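Local coordinates for protein cytochrome P450 reductase (Amycolatopsis methanolica 239, PDB 5OGX) that carries FAD and a [2Fe-2S] cluster and passes electrons from NADH to the cytochrome P450 GcoA, which O-demethylates guaiacol and other lignin-derived aromatics, at residues Glu162-Arg167 with Gly218-Val223; Thr117-Leu122 with Leu250-Arg255; Leu151-Thr154 with Val160-Leu163. All coordinates share one frame; numbering follows the deposited sequence.

Contact 1. Residues Glu162-Arg167 with Gly218-Val223; sequences ELHVRR and GLAPLV. With FAD (flavin-adenine dinucleotide), chain B.
The imidazole of His164 meets the methyl of Ala220 where the FAD-binding and NAD-binding domains of a ferredoxin reductase-like fold come together. Residues 162-166 belong to an outermost strand of the antiparallel sheet in the FAD-binding domain. Residues 219-223 lie in the first helix after strand 210-215 of the parallel NAD-binding sheet. The closest approach is His164 ND1 to Ala220 CB, 3.6 Å. The methyl comes at a slant to the ring, nearest ND1 and then CG. Val223 lies farther along the helix. Its CG2 comes within 4.4 Å of His164 CE1, also obliquely, so the helix offers two small apolar groups to one ring.

Two polar bonds fix the turn of the imidazole. His164 NE2 donates to Glu162 OE2 at 2.9 Å, with the N-H nearly straight at 173°. The acceptor lies in the ring plane, but the ring approaches from above the carboxylate plane. At the other nitrogen, ND1 is hydrogen-bonded to the hydroxyl of Tyr251, whose ring also meets the imidazole edge-to-face. The His164 CG is anti to its own carbonyl carbon (chi1 -56°), which turns the ring toward Ala220.

The backbone of the same strand reads the pyrimidine end of the isoalloxazine. His164 O accepts from FAD N3 at 2.7 Å. Two residues on, Arg166 N donates to FAD O2 at 2.9 Å with an angle of 174°. Between these two bonds, Val165 CA sits 3.5 Å from FAD O2.

Contact 2. Residues Thr117-Leu122 with Leu250-Arg255; sequences TRRVLL and LYDLGR
Thr117 and Tyr251 mark the nearest backbone approach between residues 117-122 of strand 117-124 and residues 250-255, with their CA atoms 8.6 Å apart. The carboxylate of Asp252 is gripped end-on by Arg119. Arg119 NH1 donates to Asp252 OD2 at 2.9 Å, and Arg119 NH2 to Asp252 OD1 at 2.8 Å. Both bonds use syn lone pairs, and the guanidinium and carboxylate planes are 8° apart. The Arg119 chain leaves with CG anti to the backbone N (chi1 -160°), then bends at chi3, bringing both terminal nitrogens to the acid.

Arg119, Asp252 and Arg255 form a salt-bridge network that joins the FAD-binding sheet to the start of helix 253-262 in the NAD-binding domain. Asp252 is the N-cap residue, but its side chain makes no capping bond. Arg255 NH2 reaches Asp252 OD2 at 2.9 Å from above the carboxylate plane. The same nitrogen is also salt-bridged to Glu162, as is Arg119 NH1. The two guanidiniums are turned 70° against each other.

Thr117 CG2 comes obliquely to the Tyr251 ring, 4.0 Å from Tyr251 CE1; the side chains cross at about a right angle. Thr117 OG1 bonds to Arg115 O, and the Tyr251 hydroxyl goes to His164.

Contact 3. Residues Leu151-Thr154 with Val160-Leu163; sequences LANT and VLEL
Asn153 bonds through its side-chain amide to the backbone of Val160 and Glu162, on the edge of strand 160-166 turned away from strand 117-124. Three hydrogen bonds hold this edge. Asn153 OD1 accepts from Glu162 N at 2.9 Å; the donor lies in the carbonyl plane, on a lone pair. Asn153 ND2 gives a shorter but more bent bond to Val160 O, 2.7 Å and 144° at the hydrogen, and also binds Glu157 O in the connecting loop. The side-chain amide accepts and donates here as a peptide group would. The third bond is purely backbone: Ala152 N donates to Glu162 O at 2.9 Å. With an alanine in place of Asn153, Glu162 N would probably be left without its acceptor, and Val160 O and Glu157 O without the ND2 donor.

Apolar contacts lie on one side of the strand. Leu151 CD2 touches Leu161 CB at 3.8 Å and Leu163 CD2 at 3.9 Å, so one methyl branch touches both leucines. Val136 of strand 135-139 touches all three.

Van der Waals contact of another kind forms at Glu162. The methyl of Ala152 lies 3.7 Å from Glu162 CD. The extended glutamate, with CG anti to the backbone N (chi1 178°), runs past this methyl toward its main charged partner, Arg255.

Residues 151-154 follow strand 146-150 and fold back on the start of strand 160-166, in the FAD-binding domain. Ala152 O turns to Arg227. In this buried contact Val160 O, Glu162 N and Glu162 O are met by one side-chain amide and one backbone N-H, from a segment that is not a regular strand.

How the contacts relate
Contact 1 and contact 2 are two parts of one interface between the FAD- and NAD-binding domains, with centres about 8 Å apart. They are joined by the salt bridge from Glu162 OE2 to Arg255 NH2, 2.7 Å, and by His164 ND1 to Tyr251 OH, 2.9 Å. Contact 3 shares Glu162 and Leu163 with contact 1, and their centres lie about 9 Å apart. There Ala152 CB packs 3.7 Å from His164 NE2. One strand edge serves two of them: residues 151-154 hold its beginning, and the flavin takes over farther along. Contact 2 stands back from the isoalloxazine, with the nearest atoms of the Thr117 side chain and FAD about 7 Å apart.

Contact 1. Residues Glu162-Arg167 with Gly218-Val223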
# COMPACT_ATOMS: atom_id res chain seq x y z
N GLU A 162 -10.25 -1.43 -8.07
CA GLU A 162 -9.63 -0.55 -9.06
C GLU A 162 -8.13 -0.51 -8.82
O GLU A 162 -7.69 -0.04 -7.76
CB GLU A 162 -10.21 0.86 -9.01
CG GLU A 162 -9.55 1.82 -9.99
CD GLU A 162 -10.06 3.24 -9.86
OE1 GLU A 162 -10.97 3.46 -9.04
OE2 GLU A 162 -9.55 4.13 -10.58
N LEU A 163 -7.35 -0.94 -9.82
CA LEU A 163 -5.89 -0.93 -9.76
C LEU A 163 -5.35 0.02 -10.82
O LEU A 163 -5.92 0.13 -11.92
CB LEU A 163 -5.30 -2.34 -9.99
CG LEU A 163 -6.00 -3.48 -9.26
CD1 LEU A 163 -5.37 -4.83 -9.65
CD2 LEU A 163 -5.90 -3.27 -7.76
N HIS A 164 -4.24 0.69 -10.50
CA HIS A 164 -3.49 1.50 -11.46
C HIS A 164 -2.12 0.86 -11.63
O HIS A 164 -1.34 0.84 -10.67
CB HIS A 164 -3.33 2.95 -10.99
CG HIS A 164 -4.62 3.64 -10.68
ND1 HIS A 164 -4.66 4.89 -10.10
CD2 HIS A 164 -5.91 3.26 -10.88
CE1 HIS A 164 -5.92 5.25 -9.95
NE2 HIS A 164 -6.70 4.29 -10.41
N VAL A 165 -1.82 0.37 -12.82
CA VAL A 165 -0.64 -0.45 -13.06
C VAL A 165 0.32 0.28 -13.98
O VAL A 165 -0.06 0.67 -15.09
CB VAL A 165 -1.03 -1.81 -13.67
CG1 VAL A 165 0.20 -2.71 -13.78
CG2 VAL A 165 -2.12 -2.46 -12.82
N ARG A 166 1.56 0.43 -13.55
CA ARG A 166 2.61 1.00 -14.39
C ARG A 166 3.42 -0.11 -15.04
O ARG A 166 3.85 -1.06 -14.37
CB ARG A 166 3.53 1.90 -13.56
CG ARG A 166 4.69 2.46 -14.35
CD ARG A 166 4.40 3.84 -14.90
NE ARG A 166 5.54 4.36 -15.65
CZ ARG A 166 6.64 4.86 -15.09
NH1 ARG A 166 7.63 5.31 -15.85
NH2 ARG A 166 6.75 4.93 -13.77
N ARG A 167 3.62 -0.00 -16.36
CA ARG A 167 4.40 -0.99 -17.09
C ARG A 167 5.87 -0.89 -16.72
O ARG A 167 6.47 0.18 -16.83
CB ARG A 167 4.22 -0.81 -18.61
CG ARG A 167 4.69 -2.00 -19.45
CD ARG A 167 4.48 -1.75 -20.95
NE ARG A 167 5.29 -0.63 -21.42
CZ ARG A 167 6.56 -0.73 -21.80
NH1 ARG A 167 7.18 -1.91 -21.81
NH2 ARG A 167 7.22 0.35 -22.20
N GLY A 218 1.98 5.24 -7.72
CA GLY A 218 1.83 5.52 -6.30
C GLY A 218 0.64 6.41 -5.99
O GLY A 218 0.22 6.53 -4.83
N LEU A 219 0.09 7.05 -7.03
CA LEU A 219 -1.17 7.78 -6.87
C LEU A 219 -2.31 6.89 -6.39
O LEU A 219 -3.21 7.36 -5.70
CB LEU A 219 -1.54 8.44 -8.22
CG LEU A 219 -2.81 9.28 -8.32
CD1 LEU A 219 -2.80 10.40 -7.29
CD2 LEU A 219 -2.97 9.85 -9.75
N ALA A 220 -2.31 5.61 -6.76
CA ALA A 220 -3.52 4.80 -6.60
C ALA A 220 -4.09 4.79 -5.18
O ALA A 220 -5.26 5.14 -5.01
CB ALA A 220 -3.27 3.37 -7.09
N PRO A 221 -3.34 4.40 -4.14
CA PRO A 221 -3.95 4.36 -2.81
C PRO A 221 -4.29 5.75 -2.31
O PRO A 221 -5.19 5.90 -1.48
CB PRO A 221 -2.88 3.70 -1.93
CG PRO A 221 -1.59 4.09 -2.58
CD PRO A 221 -1.90 4.03 -4.08
N LEU A 222 -3.59 6.76 -2.81
CA LEU A 222 -3.87 8.12 -2.37
C LEU A 222 -5.23 8.60 -2.85
O LEU A 222 -5.86 9.43 -2.19
CB LEU A 222 -2.77 9.05 -2.87
CG LEU A 222 -1.33 8.65 -2.57
CD1 LEU A 222 -0.42 9.69 -3.20
CD2 LEU A 222 -1.04 8.53 -1.07
N VAL A 223 -5.70 8.06 -3.97
CA VAL A 223 -7.05 8.38 -4.43
C VAL A 223 -8.08 7.92 -3.41
O VAL A 223 -8.99 8.66 -3.03
CB VAL A 223 -7.30 7.75 -5.81
CG1 VAL A 223 -8.76 7.99 -6.23
CG2 VAL A 223 -6.32 8.30 -6.82
PA FAD B . 9.57 -7.62 -12.22
O1A FAD B . 9.62 -8.82 -13.14
O2A FAD B . 9.49 -7.97 -10.75
O5B FAD B . 10.90 -6.66 -12.44
C5B FAD B . 11.54 -6.65 -13.69
C4B FAD B . 12.90 -5.91 -13.51
O4B FAD B . 12.68 -4.63 -13.35
C3B FAD B . 13.59 -6.38 -12.22
O3B FAD B . 14.93 -6.40 -12.42
C2B FAD B . 13.18 -5.32 -11.17
O2B FAD B . 14.16 -5.26 -10.04
C1B FAD B . 13.11 -4.21 -11.85
N9A FAD B . 12.04 -3.36 -11.39
C8A FAD B . 10.98 -3.73 -10.67
N7A FAD B . 10.21 -2.65 -10.48
C5A FAD B . 10.80 -1.62 -11.12
C6A FAD B . 10.43 -0.30 -11.25
N6A FAD B . 9.34 0.57 -10.82
N1A FAD B . 11.19 0.54 -11.94
C2A FAD B . 12.33 0.10 -12.52
N3A FAD B . 12.70 -1.20 -12.40
C4A FAD B . 11.92 -2.05 -11.69
N1 FAD B . 2.89 -1.21 -8.89
C2 FAD B . 1.87 -0.50 -9.67
O2 FAD B . 2.04 -0.31 -10.83
N3 FAD B . 0.64 -0.05 -9.00
C4 FAD B . 0.39 -0.26 -7.61
O4 FAD B . -0.61 0.14 -7.11
C4X FAD B . 1.45 -0.96 -6.83
N5 FAD B . 1.22 -1.21 -5.44
C5X FAD B . 2.28 -1.89 -4.70
C6 FAD B . 2.09 -2.07 -3.33
C7 FAD B . 3.10 -2.73 -2.63
C7M FAD B . 2.72 -2.86 -1.15
C8 FAD B . 4.26 -3.17 -3.27
C8M FAD B . 5.30 -3.89 -2.42
C9 FAD B . 4.45 -2.98 -4.63
C9A FAD B . 3.46 -2.32 -5.33
N10 FAD B . 3.67 -2.12 -6.77
C10 FAD B . 2.66 -1.42 -7.49
C1' FAD B . 4.86 -2.65 -7.46
C2' FAD B . 4.31 -3.99 -8.10
O2' FAD B . 3.87 -4.95 -7.15
C3' FAD B . 5.31 -4.72 -9.03
O3' FAD B . 6.53 -4.80 -8.35
C4' FAD B . 5.51 -3.96 -10.35
O4' FAD B . 4.31 -3.92 -11.07
C5' FAD B . 6.59 -4.64 -11.22
O5' FAD B . 6.35 -6.03 -11.26
P FAD B . 6.80 -6.88 -12.59
O1P FAD B . 6.55 -8.34 -12.30
O2P FAD B . 6.17 -6.33 -13.84
O3P FAD B . 8.41 -6.59 -12.72

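Contact 2. Residues Thr117-Leu122 with Leu250-Arg255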
# COMPACT_ATOMS: atom_id res chain seq x y z
N THR A 117 0.55 3.15 -18.59
CA THR A 117 -0.33 3.07 -17.43
C THR A 117 -1.66 2.44 -17.82
O THR A 117 -2.26 2.82 -18.83
CB THR A 117 -0.58 4.46 -16.82
OG1 THR A 117 0.68 5.11 -16.58
CG2 THR A 117 -1.33 4.32 -15.51
N ARG A 118 -2.11 1.47 -17.02
CA ARG A 118 -3.39 0.82 -17.23
C ARG A 118 -4.24 0.85 -15.97
O ARG A 118 -3.73 0.70 -14.86
CB ARG A 118 -3.20 -0.62 -17.67
CG ARG A 118 -2.96 -0.73 -19.15
CD ARG A 118 -2.76 -2.16 -19.62
NE ARG A 118 -2.97 -2.18 -21.07
CZ ARG A 118 -3.22 -3.27 -21.79
NH1 ARG A 118 -3.30 -4.47 -21.23
NH2 ARG A 118 -3.40 -3.14 -23.11
N ARG A 119 -5.54 1.01 -16.17
CA ARG A 119 -6.52 0.78 -15.12
C ARG A 119 -7.04 -0.64 -15.26
O ARG A 119 -7.35 -1.08 -16.37
CB ARG A 119 -7.69 1.78 -15.20
CG ARG A 119 -8.47 1.90 -13.88
CD ARG A 119 -9.82 2.59 -14.05
NE ARG A 119 -9.75 3.78 -14.91
CZ ARG A 119 -9.36 4.98 -14.51
NH1 ARG A 119 -9.00 5.20 -13.24
NH2 ARG A 119 -9.34 5.99 -15.37
N VAL A 120 -7.12 -1.36 -14.16
CA VAL A 120 -7.69 -2.70 -14.15
C VAL A 120 -8.84 -2.72 -13.16
O VAL A 120 -8.66 -2.36 -11.99
CB VAL A 120 -6.64 -3.76 -13.80
CG1 VAL A 120 -7.29 -5.11 -13.69
CG2 VAL A 120 -5.50 -3.75 -14.84
N LEU A 121 -10.01 -3.13 -13.62
CA LEU A 121 -11.18 -3.27 -12.75
C LEU A 121 -11.44 -4.76 -12.56
O LEU A 121 -11.63 -5.48 -13.54
CB LEU A 121 -12.41 -2.58 -13.36
CG LEU A 121 -12.30 -1.08 -13.58
CD1 LEU A 121 -13.63 -0.53 -14.08
CD2 LEU A 121 -11.85 -0.36 -12.30
N LEU A 122 -11.43 -5.20 -11.31
CA LEU A 122 -11.63 -6.61 -10.97
C LEU A 122 -12.96 -6.75 -10.23
O LEU A 122 -13.12 -6.21 -9.13
CB LEU A 122 -10.50 -7.14 -10.09
CG LEU A 122 -9.07 -7.13 -10.63
CD1 LEU A 122 -8.16 -7.78 -9.58
CD2 LEU A 122 -9.01 -7.88 -11.96
N LEU A 250 0.12 11.60 -17.03
CA LEU A 250 -0.95 12.02 -16.13
C LEU A 250 -2.25 11.35 -16.52
O LEU A 250 -2.47 11.00 -17.69
CB LEU A 250 -1.11 13.55 -16.16
CG LEU A 250 0.10 14.38 -15.76
CD1 LEU A 250 -0.09 15.84 -16.14
CD2 LEU A 250 0.35 14.23 -14.24
N TYR A 251 -3.12 11.15 -15.53
CA TYR A 251 -4.41 10.52 -15.80
C TYR A 251 -5.44 10.97 -14.79
O TYR A 251 -5.12 11.55 -13.74
CB TYR A 251 -4.30 8.98 -15.82
CG TYR A 251 -3.82 8.32 -14.55
CD1 TYR A 251 -2.46 8.10 -14.34
CD2 TYR A 251 -4.71 7.89 -13.57
CE1 TYR A 251 -2.00 7.48 -13.19
CE2 TYR A 251 -4.26 7.26 -12.41
CZ TYR A 251 -2.90 7.07 -12.23
OH TYR A 251 -2.44 6.45 -11.10
N ASP A 252 -6.71 10.73 -15.14
CA ASP A 252 -7.86 11.04 -14.29
C ASP A 252 -7.92 12.51 -13.89
O ASP A 252 -8.42 12.85 -12.82
CB ASP A 252 -7.87 10.14 -13.05
CG ASP A 252 -8.43 8.77 -13.35
OD1 ASP A 252 -8.92 8.58 -14.49
OD2 ASP A 252 -8.36 7.89 -12.47
N LEU A 253 -7.42 13.40 -14.75
CA LEU A 253 -7.45 14.82 -14.40
C LEU A 253 -8.89 15.29 -14.17
O LEU A 253 -9.15 16.07 -13.25
CB LEU A 253 -6.76 15.65 -15.48
CG LEU A 253 -5.29 15.26 -15.67
CD1 LEU A 253 -4.64 16.06 -16.79
CD2 LEU A 253 -4.51 15.43 -14.36
N GLY A 254 -9.83 14.79 -14.97
CA GLY A 254 -11.22 15.19 -14.79
C GLY A 254 -11.78 14.75 -13.44
O GLY A 254 -12.55 15.48 -12.81
N ARG A 255 -11.39 13.56 -12.98
CA ARG A 255 -11.85 13.06 -11.68
C ARG A 255 -11.34 13.94 -10.55
O ARG A 255 -12.09 14.29 -9.64
CB ARG A 255 -11.41 11.61 -11.46
CG ARG A 255 -11.45 11.21 -9.99
CD ARG A 255 -11.90 9.78 -9.72
NE ARG A 255 -10.89 8.83 -10.14
CZ ARG A 255 -10.75 7.58 -9.70
NH1 ARG A 255 -11.55 7.05 -8.79
NH2 ARG A 255 -9.78 6.83 -10.21

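Contact 3. Residues Leu151-Thr154 with Val160-Leu163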
# COMPACT_ATOMS: atom_id res chain seq x y z
N LEU A 151 -5.21 -0.61 -3.90
CA LEU A 151 -6.59 -0.27 -4.25
C LEU A 151 -6.73 1.24 -4.35
O LEU A 151 -6.29 1.97 -3.46
CB LEU A 151 -7.56 -0.83 -3.21
CG LEU A 151 -7.58 -2.36 -3.06
CD1 LEU A 151 -8.59 -2.75 -2.00
CD2 LEU A 151 -7.93 -3.03 -4.39
N ALA A 152 -7.35 1.70 -5.43
CA ALA A 152 -7.78 3.09 -5.51
C ALA A 152 -9.14 3.31 -4.86
O ALA A 152 -9.60 4.46 -4.77
CB ALA A 152 -7.82 3.55 -6.98
N ASN A 153 -9.77 2.24 -4.40
CA ASN A 153 -11.16 2.24 -3.94
C ASN A 153 -11.36 2.98 -2.63
O ASN A 153 -10.51 2.93 -1.73
CB ASN A 153 -11.65 0.82 -3.70
CG ASN A 153 -11.58 -0.03 -4.91
OD1 ASN A 153 -10.51 -0.23 -5.49
ND2 ASN A 153 -12.72 -0.56 -5.31
N THR A 154 -12.54 3.58 -2.49
CA THR A 154 -13.05 3.80 -1.15
C THR A 154 -13.75 2.53 -0.67
O THR A 154 -14.09 1.65 -1.46
CB THR A 154 -14.00 5.00 -1.11
OG1 THR A 154 -14.97 4.88 -2.14
CG2 THR A 154 -13.22 6.29 -1.32
N VAL A 160 -15.95 -3.98 -6.94
CA VAL A 160 -15.13 -3.83 -8.13
C VAL A 160 -13.84 -3.16 -7.69
O VAL A 160 -13.85 -1.98 -7.32
CB VAL A 160 -15.83 -2.99 -9.22
CG1 VAL A 160 -14.89 -2.80 -10.40
CG2 VAL A 160 -17.14 -3.66 -9.66
N LEU A 161 -12.75 -3.91 -7.70
CA LEU A 161 -11.47 -3.37 -7.26
C LEU A 161 -10.82 -2.59 -8.40
O LEU A 161 -10.84 -3.02 -9.55
CB LEU A 161 -10.54 -4.50 -6.79
CG LEU A 161 -11.12 -5.45 -5.74
CD1 LEU A 161 -10.09 -6.53 -5.38
CD2 LEU A 161 -11.60 -4.73 -4.47
N GLU A 162 -10.25 -1.43 -8.07
CA GLU A 162 -9.63 -0.55 -9.06
C GLU A 162 -8.13 -0.51 -8.82
O GLU A 162 -7.69 -0.04 -7.76
CB GLU A 162 -10.21 0.86 -9.01
CG GLU A 162 -9.55 1.82 -9.99
CD GLU A 162 -10.06 3.24 -9.86
OE1 GLU A 162 -10.97 3.46 -9.04
OE2 GLU A 162 -9.55 4.13 -10.58
N LEU A 163 -7.35 -0.94 -9.82
CA LEU A 163 -5.89 -0.93 -9.76
C LEU A 163 -5.35 0.02 -10.82
O LEU A 163 -5.92 0.13 -11.92
CB LEU A 163 -5.30 -2.34 -9.99
CG LEU A 163 -6.00 -3.48 -9.26
CD1 LEU A 163 -5.37 -4.83 -9.65
CD2 LEU A 163 -5.90 -3.27 -7.76